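Local atomic coordinates of Lmo0325 protein (Listeria monocytogenes EGD-e, PDB entry 4RYK), a protein that probably binds DNA as an Rgg-like transcriptional regulator, pairing a helix-turn-helix domain with an all-helical C-terminal domain. Residues 15-20 with 58-63; 39-44 with 51-56; 249-254 with 272-277; 265-270 with 291-296. All coordinates share one frame; numbering follows the deposited sequence.

Interaction 1: 15-20 with 58-63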
loop_
_atom_site.group_PDB
_atom_site.type_symbol
_atom_site.label_atom_id
_atom_site.label_comp_id
_atom_site.label_asym_id
_atom_site.label_seq_id
_atom_site.Cartn_x
_atom_site.Cartn_y
_atom_site.Cartn_z
ATOM N N ARG A 15 5.648 22.123 12.323
ATOM C CA ARG A 15 4.994 23.255 12.953
ATOM C C ARG A 15 3.570 23.433 12.453
ATOM O O ARG A 15 2.640 23.577 13.245
ATOM C CB ARG A 15 5.808 24.517 12.711
ATOM C CG ARG A 15 5.021 25.809 12.886
ATOM C CD ARG A 15 5.769 26.955 12.243
ATOM N NE ARG A 15 5.094 28.205 12.511
ATOM C CZ ARG A 15 3.985 28.564 11.902
ATOM N NH1 ARG A 15 3.429 27.765 10.988
ATOM N NH2 ARG A 15 3.450 29.690 12.229
ATOM N N GLU A 16 3.408 23.394 11.142
ATOM C CA GLU A 16 2.100 23.598 10.522
ATOM C C GLU A 16 1.147 22.491 10.939
ATOM O O GLU A 16 -0.021 22.733 11.275
ATOM C CB GLU A 16 2.294 23.662 9.023
ATOM C CG GLU A 16 1.046 23.420 8.220
ATOM C CD GLU A 16 1.307 23.504 6.714
ATOM O OE1 GLU A 16 0.632 22.761 5.942
ATOM O OE2 GLU A 16 2.186 24.319 6.310
ATOM N N ILE A 17 1.645 21.252 10.960
ATOM C CA ILE A 17 0.790 20.164 11.392
ATOM C C ILE A 17 0.409 20.271 12.866
ATOM O O ILE A 17 -0.760 20.108 13.242
ATOM C CB ILE A 17 1.420 18.781 11.125
ATOM C CG1 ILE A 17 1.523 18.519 9.615
ATOM C CG2 ILE A 17 0.561 17.704 11.746
ATOM C CD1 ILE A 17 2.528 17.419 9.267
ATOM N N ARG A 18 1.415 20.524 13.685
ATOM C CA ARG A 18 1.197 20.771 15.097
ATOM C C ARG A 18 0.132 21.833 15.332
ATOM O O ARG A 18 -0.821 21.610 16.102
ATOM C CB ARG A 18 2.517 21.171 15.784
ATOM C CG ARG A 18 2.331 21.577 17.208
ATOM C CD ARG A 18 3.625 21.977 17.873
ATOM N NE ARG A 18 4.165 23.244 17.419
ATOM C CZ ARG A 18 3.680 24.449 17.712
ATOM N NH1 ARG A 18 2.563 24.588 18.419
ATOM N NH2 ARG A 18 4.311 25.524 17.256
ATOM N N LEU A 19 0.263 22.963 14.646
ATOM C CA LEU A 19 -0.714 24.012 14.773
ATOM C C LEU A 19 -2.101 23.584 14.303
ATOM O O LEU A 19 -3.105 23.937 14.963
ATOM C CB LEU A 19 -0.280 25.297 14.063
ATOM C CG LEU A 19 0.903 25.952 14.774
ATOM C CD1 LEU A 19 1.554 26.994 13.865
ATOM C CD2 LEU A 19 0.440 26.619 16.076
ATOM N N SER A 20 -2.193 22.794 13.241
ATOM C CA SER A 20 -3.515 22.413 12.695
ATOM C C SER A 20 -4.228 21.543 13.753
ATOM O O SER A 20 -5.444 21.474 13.804
ATOM C CB SER A 20 -3.373 21.634 11.363
ATOM O OG SER A 20 -2.767 20.354 11.611
ATOM N N LYS A 58 5.580 10.866 16.554
ATOM C CA LYS A 58 4.649 10.183 17.411
ATOM C C LYS A 58 3.817 11.170 18.207
ATOM O O LYS A 58 2.637 10.963 18.439
ATOM C CB LYS A 58 5.375 9.218 18.365
ATOM C CG LYS A 58 4.759 7.843 18.381
ATOM C CD LYS A 58 5.052 7.058 19.675
ATOM C CE LYS A 58 6.507 6.621 19.749
ATOM N NZ LYS A 58 6.881 5.889 18.505
ATOM N N ARG A 59 4.415 12.257 18.603
ATOM C CA ARG A 59 3.682 13.255 19.378
ATOM C C ARG A 59 2.609 14.003 18.571
ATOM O O ARG A 59 1.685 14.603 19.156
ATOM C CB ARG A 59 4.668 14.251 19.968
ATOM C CG ARG A 59 5.585 13.674 21.024
ATOM C CD ARG A 59 4.867 13.595 22.359
ATOM N NE ARG A 59 5.763 13.050 23.342
ATOM C CZ ARG A 59 6.620 13.758 24.047
ATOM N NH1 ARG A 59 6.720 15.066 23.906
ATOM N NH2 ARG A 59 7.394 13.140 24.911
ATOM N N ILE A 60 2.733 14.029 17.247
ATOM C CA ILE A 60 1.725 14.672 16.433
ATOM C C ILE A 60 0.895 13.626 15.716
ATOM O O ILE A 60 -0.002 13.990 14.966
ATOM C CB ILE A 60 2.297 15.719 15.453
ATOM C CG1 ILE A 60 3.341 15.110 14.507
ATOM C CG2 ILE A 60 2.966 16.868 16.186
ATOM C CD1 ILE A 60 3.528 15.886 13.230
HETATM N N MSE A 61 1.137 12.328 16.005
HETATM C CA MSE A 61 0.357 11.231 15.421
HETATM C C MSE A 61 0.375 11.196 13.908
HETATM O O MSE A 61 -0.670 11.039 13.239
HETATM C CB MSE A 61 -1.077 11.357 15.900
HETATM C CG MSE A 61 -1.185 10.678 17.249
HETATM SE SE MSE A 61 -1.287 12.178 18.470
HETATM C CE MSE A 61 -3.243 12.454 18.120
ATOM N N VAL A 62 1.554 11.355 13.346
ATOM C CA VAL A 62 1.712 11.234 11.920
ATOM C C VAL A 62 2.823 10.223 11.646
ATOM O O VAL A 62 3.935 10.496 11.992
ATOM C CB VAL A 62 2.092 12.586 11.296
ATOM C CG1 VAL A 62 2.375 12.405 9.829
ATOM C CG2 VAL A 62 0.955 13.594 11.465
ATOM N N PRO A 63 2.503 9.060 11.065
ATOM C CA PRO A 63 3.583 8.103 10.723
ATOM C C PRO A 63 4.533 8.719 9.718
ATOM O O PRO A 63 4.139 9.534 8.877
ATOM C CB PRO A 63 2.830 6.916 10.079
ATOM C CG PRO A 63 1.447 6.961 10.711
ATOM C CD PRO A 63 1.154 8.444 10.947
#
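With CG1 beside the backbone N (chi1 -67°), Ile17 has CG2 anti to it, while Ile60 holds CG1 between its own N and carbonyl carbon (chi1 58°); these rotations bring two methyls together inside the helix-turn-helix domain. Ile17 CG2 lies 3.8 Å from Ile60 CD1, and the two side chains cross at about a right angle. The same Ile17 methyl reaches Val62 CG2 at 4.1 Å. Branched aliphatics suit this buried spot because each offers more than one methyl for packing. Past Met61, a selenomethionine with positive phi in a Schellman motif, the chain brings Val62 to the same methyl. Arg18 adds only its aliphatic base; its guanidinium turns elsewhere, to Leu23 O and, as a salt bridge, to Glu42. Gln112 of the second subunit hydrogen-bonds to Arg59 O, so this corner lies at the subunit interface. Within helix 10-20, the Ser20 hydroxyl folds back onto its own backbone, OG donating to Ile17 O at 2.6 Å.

Interaction 2: 39-44 with 51-56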
loop_
_atom_site.group_PDB
_atom_site.type_symbol
_atom_site.label_atom_id
_atom_site.label_comp_id
_atom_site.label_asym_id
_atom_site.label_seq_id
_atom_site.Cartn_x
_atom_site.Cartn_y
_atom_site.Cartn_z
ATOM N N ILE A 39 12.142 25.541 18.885
ATOM C CA ILE A 39 11.912 26.800 18.189
ATOM C C ILE A 39 12.773 26.893 16.949
ATOM O O ILE A 39 12.281 27.203 15.881
ATOM C CB ILE A 39 12.213 27.995 19.112
ATOM C CG1 ILE A 39 11.061 28.144 20.131
ATOM C CG2 ILE A 39 12.399 29.270 18.297
ATOM C CD1 ILE A 39 11.344 29.053 21.319
ATOM N N GLY A 40 14.061 26.610 17.078
ATOM C CA GLY A 40 14.942 26.572 15.921
ATOM C C GLY A 40 14.545 25.559 14.867
ATOM O O GLY A 40 14.506 25.881 13.680
ATOM N N PHE A 41 14.246 24.338 15.296
ATOM C CA PHE A 41 13.824 23.267 14.379
ATOM C C PHE A 41 12.607 23.708 13.591
ATOM O O PHE A 41 12.549 23.498 12.391
ATOM C CB PHE A 41 13.496 22.018 15.203
ATOM C CG PHE A 41 12.799 20.922 14.460
ATOM C CD1 PHE A 41 13.424 20.263 13.399
ATOM C CD2 PHE A 41 11.542 20.484 14.876
ATOM C CE1 PHE A 41 12.794 19.232 12.738
ATOM C CE2 PHE A 41 10.905 19.451 14.215
ATOM C CZ PHE A 41 11.539 18.826 13.133
ATOM N N GLU A 42 11.631 24.332 14.256
ATOM C CA GLU A 42 10.392 24.764 13.574
ATOM C C GLU A 42 10.598 25.928 12.600
ATOM O O GLU A 42 9.793 26.128 11.713
ATOM C CB GLU A 42 9.276 25.054 14.581
ATOM C CG GLU A 42 8.755 23.776 15.240
ATOM C CD GLU A 42 7.381 23.930 15.880
ATOM O OE1 GLU A 42 6.966 25.077 16.134
ATOM O OE2 GLU A 42 6.713 22.896 16.102
ATOM N N LYS A 43 11.696 26.653 12.728
ATOM C CA LYS A 43 12.082 27.678 11.748
ATOM C C LYS A 43 13.032 27.168 10.703
ATOM O O LYS A 43 13.501 27.939 9.876
ATOM C CB LYS A 43 12.767 28.847 12.454
ATOM C CG LYS A 43 11.860 29.460 13.490
ATOM C CD LYS A 43 12.476 30.666 14.173
ATOM C CE LYS A 43 11.384 31.429 14.905
ATOM N NZ LYS A 43 11.959 32.581 15.632
ATOM N N GLY A 44 13.373 25.892 10.751
ATOM C CA GLY A 44 14.339 25.350 9.813
ATOM C C GLY A 44 15.771 25.730 10.128
ATOM O O GLY A 44 16.628 25.718 9.266
ATOM N N SER A 51 16.346 9.729 14.843
ATOM C CA SER A 51 15.724 9.117 16.028
ATOM C C SER A 51 14.879 10.119 16.780
ATOM O O SER A 51 13.848 9.752 17.298
ATOM C CB SER A 51 16.722 8.445 16.982
ATOM O OG SER A 51 17.898 9.172 17.015
ATOM N N LEU A 52 15.300 11.376 16.841
ATOM C CA LEU A 52 14.505 12.374 17.528
ATOM C C LEU A 52 13.273 12.676 16.724
ATOM O O LEU A 52 12.189 12.902 17.277
ATOM C CB LEU A 52 15.295 13.648 17.726
ATOM C CG LEU A 52 16.412 13.435 18.752
ATOM C CD1 LEU A 52 17.316 14.640 18.754
ATOM C CD2 LEU A 52 15.840 13.202 20.143
ATOM N N PHE A 53 13.440 12.672 15.407
ATOM C CA PHE A 53 12.335 12.947 14.504
ATOM C C PHE A 53 11.204 11.934 14.653
ATOM O O PHE A 53 10.056 12.340 14.718
ATOM C CB PHE A 53 12.804 13.024 13.060
ATOM C CG PHE A 53 11.766 13.535 12.106
ATOM C CD1 PHE A 53 11.362 14.878 12.141
ATOM C CD2 PHE A 53 11.226 12.713 11.134
ATOM C CE1 PHE A 53 10.423 15.367 11.248
ATOM C CE2 PHE A 53 10.270 13.198 10.263
ATOM C CZ PHE A 53 9.869 14.528 10.315
ATOM N N GLU A 54 11.517 10.642 14.782
ATOM C CA GLU A 54 10.500 9.603 14.989
ATOM C C GLU A 54 9.705 9.877 16.263
ATOM O O GLU A 54 8.494 9.652 16.307
ATOM C CB GLU A 54 11.111 8.202 15.102
ATOM C CG GLU A 54 11.848 7.666 13.882
ATOM C CD GLU A 54 11.987 6.124 13.948
ATOM O OE1 GLU A 54 13.097 5.585 14.245
ATOM O OE2 GLU A 54 10.971 5.429 13.749
ATOM N N GLU A 55 10.368 10.356 17.312
ATOM C CA GLU A 55 9.647 10.620 18.573
ATOM C C GLU A 55 8.706 11.794 18.405
ATOM O O GLU A 55 7.588 11.794 18.935
ATOM C CB GLU A 55 10.625 10.879 19.712
ATOM C CG GLU A 55 11.501 9.671 20.029
ATOM C CD GLU A 55 12.619 9.997 20.989
ATOM O OE1 GLU A 55 12.433 10.821 21.907
ATOM O OE2 GLU A 55 13.707 9.401 20.838
ATOM N N ILE A 56 9.144 12.803 17.664
ATOM C CA ILE A 56 8.292 13.992 17.424
ATOM C C ILE A 56 7.077 13.600 16.603
ATOM O O ILE A 56 5.949 13.988 16.895
ATOM C CB ILE A 56 9.099 15.096 16.713
ATOM C CG1 ILE A 56 10.107 15.678 17.710
ATOM C CG2 ILE A 56 8.169 16.160 16.183
ATOM C CD1 ILE A 56 11.285 16.397 17.068
#
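Two phenylalanine rings meet here with the CZ corner of one against the edge of the other: CZ of Phe41 approaches Phe53 near the plane of its ring, 4.1 Å from Phe53 CD1 and just as far from CE1, so that it sits about equally far from both ends of that bond. The two side chains are roughly perpendicular. Phe53 has a further aromatic neighbour in Phe67, which it meets edge-to-face. Ile56 and Phe41 lie alongside, pointing opposite ways, and the end methyl of Ile56, CD1, comes to 4.2 Å from Phe41 CE2. In Phe41, CG lies anti to the backbone N (chi1 169°), which carries the ring off helix 35-42 and across to helix 50-60. The span is wide, 10.4 Å between the CA atoms of Phe41 and Phe53, a gap that the two long aromatic side chains span. Ile14 of helix 10-20 touches all three side chains and so joins the cluster. Just beyond Phe41, Gly44 takes a positive phi of 76° that a residue without a side chain adopts easily; its N bonds to Phe41 O at 3.0 Å in a Schellman motif that ends helix 35-42. Glu42, close by, accepts from Tyr29 OH and Gln25 NE2. A small aromatic and aliphatic core joining short helices in this way is characteristic of the Xre-type helix-turn-helix domain.

Interaction 3: 249-254 with 272-277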
loop_
_atom_site.group_PDB
_atom_site.type_symbol
_atom_site.label_atom_id
_atom_site.label_comp_id
_atom_site.label_asym_id
_atom_site.label_seq_id
_atom_site.Cartn_x
_atom_site.Cartn_y
_atom_site.Cartn_z
ATOM N N ALA A 249 -4.561 -14.561 -10.777
ATOM C CA ALA A 249 -4.328 -15.984 -10.420
ATOM C C ALA A 249 -5.446 -16.910 -10.914
ATOM O O ALA A 249 -5.177 -18.004 -11.418
ATOM C CB ALA A 249 -4.161 -16.138 -8.921
ATOM N N ASN A 250 -6.697 -16.462 -10.807
ATOM C CA ASN A 250 -7.803 -17.252 -11.332
ATOM C C ASN A 250 -7.701 -17.421 -12.842
ATOM O O ASN A 250 -7.960 -18.524 -13.346
ATOM C CB ASN A 250 -9.182 -16.669 -10.996
ATOM C CG ASN A 250 -9.609 -16.913 -9.542
ATOM O OD1 ASN A 250 -9.038 -17.735 -8.827
ATOM N ND2 ASN A 250 -10.648 -16.202 -9.116
ATOM N N TYR A 251 -7.350 -16.339 -13.559
ATOM C CA TYR A 251 -7.124 -16.422 -14.984
ATOM C C TYR A 251 -6.055 -17.492 -15.340
ATOM O O TYR A 251 -6.288 -18.390 -16.146
ATOM C CB TYR A 251 -6.714 -15.069 -15.584
ATOM C CG TYR A 251 -6.431 -15.254 -17.051
ATOM C CD1 TYR A 251 -5.165 -15.599 -17.491
ATOM C CD2 TYR A 251 -7.455 -15.147 -17.989
ATOM C CE1 TYR A 251 -4.911 -15.842 -18.842
ATOM C CE2 TYR A 251 -7.233 -15.379 -19.324
ATOM C CZ TYR A 251 -5.960 -15.737 -19.761
ATOM O OH TYR A 251 -5.770 -15.963 -21.107
ATOM N N TYR A 252 -4.878 -17.383 -14.752
ATOM C CA TYR A 252 -3.809 -18.343 -15.072
ATOM C C TYR A 252 -4.089 -19.803 -14.649
ATOM O O TYR A 252 -3.650 -20.733 -15.326
ATOM C CB TYR A 252 -2.440 -17.839 -14.564
ATOM C CG TYR A 252 -1.942 -16.652 -15.363
ATOM C CD1 TYR A 252 -1.665 -16.771 -16.725
ATOM C CD2 TYR A 252 -1.732 -15.425 -14.772
ATOM C CE1 TYR A 252 -1.210 -15.695 -17.467
ATOM C CE2 TYR A 252 -1.284 -14.325 -15.510
ATOM C CZ TYR A 252 -1.051 -14.458 -16.849
ATOM O OH TYR A 252 -0.610 -13.387 -17.584
ATOM N N GLN A 253 -4.855 -20.010 -13.584
ATOM C CA GLN A 253 -5.234 -21.358 -13.144
ATOM C C GLN A 253 -6.132 -21.944 -14.241
ATOM O O GLN A 253 -6.028 -23.134 -14.610
ATOM C CB GLN A 253 -5.943 -21.322 -11.790
ATOM C CG GLN A 253 -6.410 -22.673 -11.260
ATOM C CD GLN A 253 -5.269 -23.684 -11.136
ATOM O OE1 GLN A 253 -4.668 -23.780 -10.087
ATOM N NE2 GLN A 253 -4.928 -24.387 -12.227
ATOM N N GLY A 254 -6.955 -21.071 -14.823
ATOM C CA GLY A 254 -7.807 -21.458 -15.933
ATOM C C GLY A 254 -6.995 -21.940 -17.116
ATOM O O GLY A 254 -7.246 -23.000 -17.657
ATOM N N ARG A 272 -14.414 -16.247 -16.720
ATOM C CA ARG A 272 -14.964 -15.634 -15.532
ATOM C C ARG A 272 -14.010 -14.521 -14.999
ATOM O O ARG A 272 -14.454 -13.458 -14.546
ATOM C CB ARG A 272 -15.224 -16.702 -14.502
ATOM C CG ARG A 272 -15.585 -16.156 -13.158
ATOM C CD ARG A 272 -17.063 -16.013 -13.071
ATOM N NE ARG A 272 -17.641 -14.838 -13.703
ATOM C CZ ARG A 272 -17.795 -13.638 -13.130
ATOM N NH1 ARG A 272 -18.403 -12.671 -13.809
ATOM N NH2 ARG A 272 -17.348 -13.389 -11.895
ATOM N N ALA A 273 -12.702 -14.741 -15.079
ATOM C CA ALA A 273 -11.779 -13.724 -14.642
ATOM C C ALA A 273 -11.907 -12.455 -15.512
ATOM O O ALA A 273 -11.961 -11.346 -14.993
ATOM C CB ALA A 273 -10.367 -14.241 -14.659
ATOM N N ILE A 274 -11.964 -12.630 -16.821
ATOM C CA ILE A 274 -12.161 -11.514 -17.733
ATOM C C ILE A 274 -13.451 -10.735 -17.441
ATOM O O ILE A 274 -13.447 -9.504 -17.409
ATOM C CB ILE A 274 -12.144 -12.052 -19.166
ATOM C CG1 ILE A 274 -10.710 -12.398 -19.530
ATOM C CG2 ILE A 274 -12.749 -11.071 -20.186
ATOM C CD1 ILE A 274 -10.606 -13.310 -20.732
ATOM N N GLN A 275 -14.543 -11.449 -17.233
ATOM C CA GLN A 275 -15.814 -10.815 -16.878
ATOM C C GLN A 275 -15.724 -10.073 -15.562
ATOM O O GLN A 275 -16.371 -9.052 -15.377
ATOM C CB GLN A 275 -16.894 -11.895 -16.799
ATOM C CG GLN A 275 -18.323 -11.451 -16.524
ATOM C CD GLN A 275 -18.884 -10.402 -17.475
ATOM O OE1 GLN A 275 -18.570 -10.373 -18.683
ATOM N NE2 GLN A 275 -19.748 -9.516 -16.918
ATOM N N THR A 276 -14.932 -10.606 -14.634
ATOM C CA THR A 276 -14.764 -9.996 -13.346
ATOM C C THR A 276 -14.012 -8.704 -13.490
ATOM O O THR A 276 -14.385 -7.704 -12.887
ATOM C CB THR A 276 -14.059 -10.922 -12.348
ATOM O OG1 THR A 276 -14.878 -12.073 -12.101
ATOM C CG2 THR A 276 -13.882 -10.205 -11.037
ATOM N N TRP A 277 -12.948 -8.692 -14.288
ATOM C CA TRP A 277 -12.271 -7.426 -14.534
ATOM C C TRP A 277 -13.248 -6.388 -15.136
ATOM O O TRP A 277 -13.176 -5.185 -14.801
ATOM C CB TRP A 277 -11.072 -7.586 -15.463
ATOM C CG TRP A 277 -9.833 -8.091 -14.775
ATOM C CD1 TRP A 277 -9.258 -7.575 -13.669
ATOM C CD2 TRP A 277 -9.016 -9.169 -15.186
ATOM N NE1 TRP A 277 -8.145 -8.265 -13.347
ATOM C CE2 TRP A 277 -7.984 -9.275 -14.260
ATOM C CE3 TRP A 277 -9.090 -10.102 -16.221
ATOM C CZ2 TRP A 277 -6.993 -10.237 -14.356
ATOM C CZ3 TRP A 277 -8.137 -11.071 -16.300
ATOM C CH2 TRP A 277 -7.086 -11.123 -15.375
#
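Tyr251 presses its CB against two partners at once, Ala273 CB at 3.9 Å and the far corner of the Trp277 indole, CH2, at 4.0 Å. The small Ala273 suits the closest CA approach of the two segments, 5.4 Å from Tyr251 CA to Ala273 CA. With CG anti to the backbone N (chi1 177°), the phenol extends past this point, and its CE2 meets Ile274 CD1 at 4.2 Å. The helix segments behind these groups run nearly antiparallel, at 158° and 9.1 Å between axes, as in the helical hairpins of TPR-like domains, to which the family is related. One turn on from Arg272, Thr276 returns its hydroxyl to the helix: OG1 donates to Arg272 O at 2.8 Å from above the carbonyl plane, while Thr276 N reaches the same oxygen from the other face. Farther out, Asn250 hydrogen-bonds to Glu279 O and to His281 of the second subunit. Helix 283-300 covers the aromatic side through Tyr289, stacked on Trp277 and edge-to-face with Tyr251, and helix 220-235 packs behind Ala249.

Interaction 4: 265-270 with 291-296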
loop_
_atom_site.group_PDB
_atom_site.type_symbol
_atom_site.label_atom_id
_atom_site.label_comp_id
_atom_site.label_asym_id
_atom_site.label_seq_id
_atom_site.Cartn_x
_atom_site.Cartn_y
_atom_site.Cartn_z
ATOM N N LYS A 265 -13.459 -26.571 -17.931
ATOM C CA LYS A 265 -13.338 -26.019 -16.585
ATOM C C LYS A 265 -12.346 -24.849 -16.624
ATOM O O LYS A 265 -12.587 -23.807 -16.049
ATOM C CB LYS A 265 -12.815 -27.126 -15.670
ATOM C CG LYS A 265 -12.707 -26.809 -14.198
ATOM C CD LYS A 265 -11.867 -27.880 -13.517
ATOM C CE LYS A 265 -12.004 -27.817 -12.004
ATOM N NZ LYS A 265 -11.060 -28.758 -11.345
ATOM N N GLY A 266 -11.230 -25.053 -17.321
ATOM C CA GLY A 266 -10.208 -24.015 -17.493
ATOM C C GLY A 266 -10.736 -22.820 -18.262
ATOM O O GLY A 266 -10.592 -21.665 -17.850
ATOM N N TYR A 267 -11.390 -23.089 -19.371
ATOM C CA TYR A 267 -11.950 -22.034 -20.176
ATOM C C TYR A 267 -12.993 -21.210 -19.427
ATOM O O TYR A 267 -12.954 -19.996 -19.508
ATOM C CB TYR A 267 -12.587 -22.625 -21.399
ATOM C CG TYR A 267 -13.155 -21.622 -22.339
ATOM C CD1 TYR A 267 -12.330 -20.763 -23.048
ATOM C CD2 TYR A 267 -14.523 -21.561 -22.563
ATOM C CE1 TYR A 267 -12.862 -19.843 -23.938
ATOM C CE2 TYR A 267 -15.064 -20.652 -23.454
ATOM C CZ TYR A 267 -14.233 -19.804 -24.132
ATOM O OH TYR A 267 -14.779 -18.909 -24.993
ATOM N N ARG A 268 -13.909 -21.854 -18.712
ATOM C CA ARG A 268 -14.931 -21.118 -17.978
ATOM C C ARG A 268 -14.294 -20.263 -16.868
ATOM O O ARG A 268 -14.728 -19.166 -16.587
ATOM C CB ARG A 268 -15.974 -22.065 -17.395
ATOM C CG ARG A 268 -16.774 -22.864 -18.441
ATOM C CD ARG A 268 -18.091 -22.213 -18.900
ATOM N NE ARG A 268 -19.257 -22.524 -18.043
ATOM C CZ ARG A 268 -20.516 -22.114 -18.266
ATOM N NH1 ARG A 268 -20.819 -21.367 -19.327
ATOM N NH2 ARG A 268 -21.493 -22.456 -17.420
ATOM N N GLN A 269 -13.236 -20.755 -16.253
ATOM C CA GLN A 269 -12.597 -20.004 -15.213
ATOM C C GLN A 269 -11.912 -18.769 -15.778
ATOM O O GLN A 269 -11.967 -17.709 -15.181
ATOM C CB GLN A 269 -11.584 -20.874 -14.532
ATOM C CG GLN A 269 -10.658 -20.114 -13.611
ATOM C CD GLN A 269 -10.842 -20.500 -12.196
ATOM O OE1 GLN A 269 -11.905 -20.957 -11.819
ATOM N NE2 GLN A 269 -9.794 -20.364 -11.411
ATOM N N ALA A 270 -11.235 -18.928 -16.906
ATOM C CA ALA A 270 -10.545 -17.822 -17.572
ATOM C C ALA A 270 -11.528 -16.754 -18.052
ATOM O O ALA A 270 -11.281 -15.566 -17.894
ATOM C CB ALA A 270 -9.734 -18.344 -18.756
ATOM N N VAL A 291 -7.317 -10.830 -25.445
ATOM C CA VAL A 291 -6.338 -11.075 -26.485
ATOM C C VAL A 291 -5.425 -12.219 -26.067
ATOM O O VAL A 291 -5.178 -13.140 -26.830
ATOM C CB VAL A 291 -5.500 -9.822 -26.738
ATOM C CG1 VAL A 291 -4.335 -10.122 -27.714
ATOM C CG2 VAL A 291 -6.422 -8.750 -27.270
ATOM N N VAL A 292 -4.930 -12.169 -24.844
ATOM C CA VAL A 292 -4.114 -13.256 -24.379
ATOM C C VAL A 292 -4.845 -14.570 -24.540
ATOM O O VAL A 292 -4.267 -15.588 -24.955
ATOM C CB VAL A 292 -3.733 -13.073 -22.918
ATOM C CG1 VAL A 292 -2.891 -14.238 -22.447
ATOM C CG2 VAL A 292 -2.980 -11.758 -22.715
ATOM N N LEU A 293 -6.129 -14.554 -24.222
ATOM C CA LEU A 293 -6.880 -15.798 -24.174
ATOM C C LEU A 293 -7.059 -16.348 -25.578
ATOM O O LEU A 293 -6.926 -17.564 -25.807
ATOM C CB LEU A 293 -8.244 -15.594 -23.528
ATOM C CG LEU A 293 -9.197 -16.779 -23.574
ATOM C CD1 LEU A 293 -8.497 -17.982 -22.967
ATOM C CD2 LEU A 293 -10.487 -16.512 -22.824
ATOM N N LYS A 294 -7.415 -15.470 -26.503
ATOM C CA LYS A 294 -7.599 -15.897 -27.878
ATOM C C LYS A 294 -6.341 -16.474 -28.501
ATOM O O LYS A 294 -6.414 -17.449 -29.234
ATOM C CB LYS A 294 -8.042 -14.736 -28.728
ATOM C CG LYS A 294 -9.491 -14.421 -28.527
ATOM C CD LYS A 294 -9.787 -13.045 -29.044
ATOM C CE LYS A 294 -11.226 -12.688 -28.770
ATOM N NZ LYS A 294 -11.630 -11.661 -29.753
ATOM N N GLN A 295 -5.207 -15.842 -28.239
ATOM C CA GLN A 295 -3.938 -16.271 -28.819
ATOM C C GLN A 295 -3.569 -17.600 -28.200
ATOM O O GLN A 295 -3.087 -18.511 -28.855
ATOM C CB GLN A 295 -2.856 -15.210 -28.557
ATOM C CG GLN A 295 -3.110 -13.899 -29.314
ATOM C CD GLN A 295 -2.846 -14.030 -30.820
ATOM O OE1 GLN A 295 -1.754 -14.435 -31.232
ATOM N NE2 GLN A 295 -3.839 -13.674 -31.653
ATOM N N PHE A 296 -3.858 -17.737 -26.923
ATOM C CA PHE A 296 -3.568 -18.978 -26.238
ATOM C C PHE A 296 -4.392 -20.124 -26.845
ATOM O O PHE A 296 -3.861 -21.204 -27.119
ATOM C CB PHE A 296 -3.847 -18.794 -24.762
ATOM C CG PHE A 296 -3.892 -20.055 -23.998
ATOM C CD1 PHE A 296 -5.079 -20.726 -23.837
ATOM C CD2 PHE A 296 -2.741 -20.568 -23.416
ATOM C CE1 PHE A 296 -5.121 -21.898 -23.109
ATOM C CE2 PHE A 296 -2.785 -21.725 -22.659
ATOM C CZ PHE A 296 -3.978 -22.399 -22.510
#
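Ala270 and Leu293 mark the nearest backbone approach, 7.8 Å between their CA atoms, where residues 265-270 and 291-296 run in roughly opposite directions. Such a spacing is too wide for the backbones themselves to touch, and a single leucine bridges it. Leu293 uses both branches of its fork: CD2 lies 4.2 Å from Tyr267 CE1, and CD1 lies 4.4 Å from Ala270 CB. Its CG stands anti to the backbone N (chi1 173°), which extends the fork toward helix 263-279. The two residues it meets there are three apart, hence on neighbouring turns of one helical face. Ala270, buried, supplies a bare methyl and adds little bulk at the narrowest part. Tyr267, partly exposed, touches through CE1 at the margin; a tyrosine suits such a border because it is apolar over most of the ring yet polar at its hydroxyl. No hydrogen bond links the two segments, so the join rests on apolar contact alone. Leu293 also touches Lys271 and Ile274 farther along helix 263-279, and Tyr251 on helix 243-259. Thus the leucine sits where three successive helices converge: helix 283-300 runs alongside, roughly antiparallel to helix 263-279, and also touches helix 243-259, where Phe296, one turn on from Leu293, continues the packing against Met258.

In the fold
From the N terminus, interaction 1 closes a loop from helix 10-20 to the end of helix 50-60, and interaction 2 is nested within that loop, tying helix 35-42 to helix 50-60. The two touch and share helix 50-60, both within the helix-turn-helix domain. Much later in the chain come interactions 3 and 4, whose segments alternate: 249-254 pairs with 272-277 and 265-270 with 291-296, so the loops cross. Both contacts share helix 263-279, which thus packs on helix 243-259 and on helix 283-300, joining the last three helices of the C-terminal helical part. Their centres are 8 Å apart, and Gln269 probably hydrogen-bonds to Asn250 O between them. By contrast, the centres of interactions 1 and 3 are 44 Å apart.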